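Local coordinates for cell division control protein Cdc48 (Mycobacterium smegmatis, PDB 5E7P) that probably binds and hydrolyses ATP as a Cdc48-type AAA ATPase with two nucleotide-binding modules, each of which holds ADP in this crystal, at residues Thr129-Leu134 and Glu291-Glu296; Asp485-Gly488 and Thr493-Ala496. One frame throughout, in Å; residues are numbered along the deposited sequence.

Interaction 1: residues Thr129-Leu134 and Glu291-Glu296; sequences TLRMAL and ELDGPE
Arg-131 and Asp-293 form a salt bridge, the carboxylate carbon lying in the guanidinium plane at its edge and the two side chains arriving from opposite directions. The closest approach is from NH1 of Arg-131 to OD2 of Asp-293, 3.3 Å. From NH2 of Arg-131, OD1 and OD2 of Asp-293 are both 3.5 Å away. All three hydrogen bonds are weak; with the planes turned 79° apart, the pairing is not the flat, two-pronged one of coplanar groups. Pro-295 adds a van der Waals contact, its ring carbon CG lying 3.6 Å from NH1 of Arg-131.

Arginine suits a gap this wide: CG stands anti to the backbone N (chi1 179°), and the long chain bends only at its third torsion. NH1 also donates to the carbonyl oxygen of Ser-195, its strongest polar partner, which helps fix the rotation of the guanidinium. Asp-293 occupies the N-cap position, where the positive end of the following helix would probably favour its negative charge. Pro-295, in the first helical turn, fits because no backbone N-H is needed there.

Farther out, Leu-130 packs on Val-197 and Trp-199 while Pro-295 touches Val-196. Strand 196-199 thus packs against residues of both segments, bridging helix 127-133 and the turn where strand 289-293 passes into helix 294-299.

Interaction 2: residues Asp485-Gly488 and Thr493-Ala496; sequences DDVG and TKRA. With ADP (adenosine-5'-diphosphate), chain D.
The adenine-binding loop of the second AAA module, just ahead of helix 491-506, is tied to that helix by a lysine. Lys-494 reaches back from the helix and donates from NZ to the carbonyl oxygen of Val-487, 3.0 Å away. The ammonium approaches with a C=O...N angle of 142° and is tilted 29° from the carbonyl plane. NZ also bonds to the carbonyl oxygen of Leu-484, so one cationic end grips two main-chain oxygens of the loop. A lysine suits the task: extended beyond CG, its chain spans from the helix to the loop, and its ammonium group can serve more than one acceptor.

The aliphatic part of the same chain is used as well. The two side chains run alongside each other, pointing opposite ways, and CG1 of Val-487 lies 3.6 Å from CE of Lys-494. That branch stands anti to the backbone N (chi1 169°), which brings it alongside the lysine chain. A branched apolar residue fits here because Val-487 also packs on Phe-534 and Ala-538 of helix 534-539, while Lys-494 touches Val-535 of that helix.

The next residue, Gly-488, reads the base through its main chain alone. Its N donates to N1 of ADP at 3.2 Å, and its O accepts from N6 of ADP at 2.6 Å in a nearly straight bond. Lys-494 is therefore a second-shell residue, holding the peptide group whose nitrogen contacts adenine. At the other end of the nucleotide-binding site, Gly-529 N and Gly-531 N of the P-loop also bond to ADP. Main-chain recognition of both N1 and N6 by a loop preceding the first helix, paired with a P-loop, is characteristic of the AAA ATPase fold.

In the fold
From the N terminus, helix 127-133 comes first. Interaction 1 closes a long loop of 156 intervening residues by bringing that helix to the end of strand 289-293, so it ties the N-terminal part of the protein to the first P-loop module, near its ADP. Interaction 2 comes much later and is local: four residues separate its segments, and it fastens the adenine loop of the second module to helix 491-506. The two neither nest nor cross but follow in series. Their centres lie 38 Å apart, on opposite sides of the chain's centre, each close to a different bound ADP.

Interaction 1: residues Thr129-Leu134 and Glu291-Glu296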
loop_
_atom_site.group_PDB
_atom_site.type_symbol
_atom_site.label_atom_id
_atom_site.label_comp_id
_atom_site.label_asym_id
_atom_site.label_seq_id
_atom_site.Cartn_x
_atom_site.Cartn_y
_atom_site.Cartn_z
ATOM N N THR A 129 -13.432 -3.920 -15.265
ATOM C CA THR A 129 -14.365 -2.924 -14.756
ATOM C C THR A 129 -14.803 -3.281 -13.340
ATOM O O THR A 129 -14.898 -2.409 -12.475
ATOM C CB THR A 129 -15.603 -2.805 -15.667
ATOM O OG1 THR A 129 -15.194 -2.378 -16.972
ATOM C CG2 THR A 129 -16.595 -1.806 -15.100
ATOM N N LEU A 130 -15.063 -4.568 -13.113
ATOM C CA LEU A 130 -15.427 -5.066 -11.789
ATOM C C LEU A 130 -14.356 -4.738 -10.757
ATOM O O LEU A 130 -14.659 -4.269 -9.659
ATOM C CB LEU A 130 -15.651 -6.581 -11.818
ATOM C CG LEU A 130 -16.949 -7.117 -12.426
ATOM C CD1 LEU A 130 -16.952 -8.639 -12.421
ATOM C CD2 LEU A 130 -18.160 -6.573 -11.681
ATOM N N ARG A 131 -13.101 -4.992 -11.115
ATOM C CA ARG A 131 -11.982 -4.754 -10.215
ATOM C C ARG A 131 -11.816 -3.266 -9.925
ATOM O O ARG A 131 -11.542 -2.871 -8.792
ATOM C CB ARG A 131 -10.697 -5.330 -10.806
ATOM C CG ARG A 131 -9.464 -5.109 -9.958
ATOM C CD ARG A 131 -8.269 -5.810 -10.577
ATOM N NE ARG A 131 -8.086 -5.445 -11.981
ATOM C CZ ARG A 131 -7.429 -6.188 -12.865
ATOM N NH1 ARG A 131 -6.896 -7.347 -12.495
ATOM N NH2 ARG A 131 -7.310 -5.782 -14.121
ATOM N N MET A 132 -11.991 -2.447 -10.954
ATOM C CA MET A 132 -11.916 -1.000 -10.801
ATOM C C MET A 132 -12.997 -0.478 -9.853
ATOM O O MET A 132 -12.734 0.366 -8.996
ATOM C CB MET A 132 -12.055 -0.319 -12.163
ATOM C CG MET A 132 -12.006 1.199 -12.109
ATOM S SD MET A 132 -12.376 1.951 -13.705
ATOM C CE MET A 132 -11.141 1.166 -14.740
ATOM N N ALA A 133 -14.211 -0.991 -10.015
ATOM C CA ALA A 133 -15.353 -0.528 -9.235
ATOM C C ALA A 133 -15.297 -0.987 -7.779
ATOM O O ALA A 133 -15.847 -0.331 -6.895
ATOM C CB ALA A 133 -16.653 -0.986 -9.888
ATOM N N LEU A 134 -14.634 -2.113 -7.534
ATOM C CA LEU A 134 -14.586 -2.690 -6.192
ATOM C C LEU A 134 -13.201 -2.593 -5.566
ATOM O O LEU A 134 -12.931 -3.223 -4.544
ATOM C CB LEU A 134 -15.034 -4.153 -6.225
ATOM C CG LEU A 134 -16.491 -4.403 -6.612
ATOM C CD1 LEU A 134 -16.762 -5.895 -6.741
ATOM C CD2 LEU A 134 -17.430 -3.770 -5.597
ATOM N N GLU A 291 -0.477 -7.011 -24.634
ATOM C CA GLU A 291 -0.719 -6.925 -23.200
ATOM C C GLU A 291 -1.477 -8.120 -22.626
ATOM O O GLU A 291 -2.516 -8.528 -23.150
ATOM C CB GLU A 291 -1.455 -5.628 -22.859
ATOM C CG GLU A 291 -1.702 -5.428 -21.375
ATOM C CD GLU A 291 -2.301 -4.068 -21.066
ATOM O OE1 GLU A 291 -2.769 -3.870 -19.926
ATOM O OE2 GLU A 291 -2.301 -3.197 -21.964
ATOM N N LEU A 292 -0.939 -8.673 -21.544
ATOM C CA LEU A 292 -1.628 -9.690 -20.762
ATOM C C LEU A 292 -1.979 -9.108 -19.404
ATOM O O LEU A 292 -1.194 -8.358 -18.821
ATOM C CB LEU A 292 -0.740 -10.920 -20.556
ATOM C CG LEU A 292 -0.633 -11.960 -21.671
ATOM C CD1 LEU A 292 0.321 -13.067 -21.256
ATOM C CD2 LEU A 292 -1.998 -12.533 -21.998
ATOM N N ASP A 293 -3.159 -9.452 -18.900
ATOM C CA ASP A 293 -3.507 -9.114 -17.530
ATOM C C ASP A 293 -3.055 -10.243 -16.616
ATOM O O ASP A 293 -3.677 -11.304 -16.579
ATOM C CB ASP A 293 -5.011 -8.877 -17.375
ATOM C CG ASP A 293 -5.380 -8.402 -15.980
ATOM O OD1 ASP A 293 -4.625 -7.587 -15.411
ATOM O OD2 ASP A 293 -6.417 -8.846 -15.447
ATOM N N GLY A 294 -1.961 -10.005 -15.898
ATOM C CA GLY A 294 -1.392 -10.970 -14.971
ATOM C C GLY A 294 -2.367 -11.762 -14.114
ATOM O O GLY A 294 -2.285 -12.991 -14.065
ATOM N N PRO A 295 -3.286 -11.069 -13.423
ATOM C CA PRO A 295 -4.265 -11.778 -12.593
ATOM C C PRO A 295 -5.213 -12.674 -13.390
ATOM O O PRO A 295 -5.480 -13.792 -12.952
ATOM C CB PRO A 295 -5.046 -10.641 -11.929
ATOM C CG PRO A 295 -4.093 -9.509 -11.897
ATOM C CD PRO A 295 -3.313 -9.618 -13.173
ATOM N N GLU A 296 -5.718 -12.194 -14.523
ATOM C CA GLU A 296 -6.625 -12.996 -15.343
ATOM C C GLU A 296 -5.951 -14.259 -15.870
ATOM O O GLU A 296 -6.546 -15.340 -15.865
ATOM C CB GLU A 296 -7.189 -12.179 -16.507
ATOM C CG GLU A 296 -8.360 -11.287 -16.135
ATOM C CD GLU A 296 -9.008 -10.640 -17.347
ATOM O OE1 GLU A 296 -8.779 -11.124 -18.478
ATOM O OE2 GLU A 296 -9.743 -9.645 -17.168
#

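Interaction 2: residues Asp485-Gly488 and Thr493-Ala496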
loop_
_atom_site.group_PDB
_atom_site.type_symbol
_atom_site.label_atom_id
_atom_site.label_comp_id
_atom_site.label_asym_id
_atom_site.label_seq_id
_atom_site.Cartn_x
_atom_site.Cartn_y
_atom_site.Cartn_z
ATOM N N ASP A 485 1.739 12.288 11.537
ATOM C CA ASP A 485 0.692 12.658 12.486
ATOM C C ASP A 485 0.293 11.474 13.366
ATOM O O ASP A 485 -0.073 11.649 14.527
ATOM C CB ASP A 485 -0.535 13.211 11.755
ATOM N N ASP A 486 0.372 10.270 12.806
ATOM C CA ASP A 486 0.038 9.053 13.539
ATOM C C ASP A 486 1.134 8.707 14.541
ATOM O O ASP A 486 0.954 7.856 15.413
ATOM C CB ASP A 486 -0.178 7.892 12.569
ATOM C CG ASP A 486 -1.231 8.196 11.520
ATOM O OD1 ASP A 486 -2.263 8.807 11.873
ATOM O OD2 ASP A 486 -1.023 7.832 10.341
ATOM N N VAL A 487 2.272 9.377 14.404
ATOM C CA VAL A 487 3.393 9.184 15.308
ATOM C C VAL A 487 3.348 10.206 16.433
ATOM O O VAL A 487 3.526 11.404 16.203
ATOM C CB VAL A 487 4.735 9.334 14.574
ATOM C CG1 VAL A 487 5.874 9.398 15.572
ATOM C CG2 VAL A 487 4.938 8.198 13.584
ATOM N N GLY A 488 3.099 9.730 17.649
ATOM C CA GLY A 488 3.128 10.588 18.818
ATOM C C GLY A 488 4.557 10.840 19.250
ATOM O O GLY A 488 5.388 9.933 19.203
ATOM N N THR A 493 13.771 12.839 17.144
ATOM C CA THR A 493 14.028 11.859 16.096
ATOM C C THR A 493 13.488 12.345 14.750
ATOM O O THR A 493 14.179 12.264 13.735
ATOM C CB THR A 493 13.425 10.483 16.431
ATOM O OG1 THR A 493 14.019 9.979 17.635
ATOM C CG2 THR A 493 13.688 9.503 15.300
ATOM N N LYS A 494 12.256 12.853 14.752
ATOM C CA LYS A 494 11.664 13.436 13.549
ATOM C C LYS A 494 12.550 14.544 13.005
ATOM O O LYS A 494 12.792 14.625 11.803
ATOM C CB LYS A 494 10.279 14.012 13.848
ATOM C CG LYS A 494 9.177 12.982 14.001
ATOM C CD LYS A 494 7.897 13.651 14.471
ATOM C CE LYS A 494 6.733 12.680 14.478
ATOM N NZ LYS A 494 5.459 13.342 14.874
ATOM N N ARG A 495 13.031 15.390 13.910
ATOM C CA ARG A 495 13.872 16.524 13.560
ATOM C C ARG A 495 15.149 16.041 12.880
ATOM O O ARG A 495 15.499 16.509 11.797
ATOM C CB ARG A 495 14.200 17.325 14.825
ATOM C CG ARG A 495 14.618 18.775 14.598
ATOM C CD ARG A 495 16.112 18.888 14.358
ATOM N NE ARG A 495 16.890 18.192 15.377
ATOM C CZ ARG A 495 18.177 17.879 15.252
ATOM N NH1 ARG A 495 18.836 18.196 14.144
ATOM N NH2 ARG A 495 18.806 17.244 16.232
ATOM N N ALA A 496 15.831 15.095 13.518
ATOM C CA ALA A 496 17.084 14.560 12.994
ATOM C C ALA A 496 16.893 13.881 11.641
ATOM O O ALA A 496 17.693 14.072 10.731
ATOM C CB ALA A 496 17.711 13.593 13.989
HETATM P PB ADP D . 10.696 -1.973 17.097
HETATM O O1B ADP D . 10.030 -2.843 18.136
HETATM O O2B ADP D . 11.356 -2.768 15.997
HETATM O O3B ADP D . 11.559 -0.872 17.670
HETATM P PA ADP D . 8.832 0.180 16.757
HETATM O O1A ADP D . 9.584 0.736 17.942
HETATM O O2A ADP D . 8.706 0.989 15.494
HETATM O O3A ADP D . 9.450 -1.256 16.354
HETATM O "O5'" ADP D . 7.331 -0.138 17.244
HETATM C "C5'" ADP D . 6.325 -0.554 16.323
HETATM C "C4'" ADP D . 4.953 -0.264 16.924
HETATM O "O4'" ADP D . 5.075 0.498 18.129
HETATM C "C3'" ADP D . 4.091 0.550 15.973
HETATM O "O3'" ADP D . 3.129 -0.281 15.321
HETATM C "C2'" ADP D . 3.402 1.586 16.838
HETATM O "O2'" ADP D . 2.015 1.265 16.987
HETATM C "C1'" ADP D . 4.090 1.536 18.193
HETATM N N9 ADP D . 4.759 2.839 18.416
HETATM C C8 ADP D . 6.087 3.019 18.545
HETATM N N7 ADP D . 6.391 4.328 18.733
HETATM C C5 ADP D . 5.235 5.014 18.726
HETATM C C6 ADP D . 4.843 6.435 18.873
HETATM N N6 ADP D . 5.777 7.395 19.069
HETATM N N1 ADP D . 3.527 6.736 18.804
HETATM C C2 ADP D . 2.599 5.781 18.605
HETATM N N3 ADP D . 2.881 4.472 18.464
HETATM C C4 ADP D . 4.160 4.030 18.516
#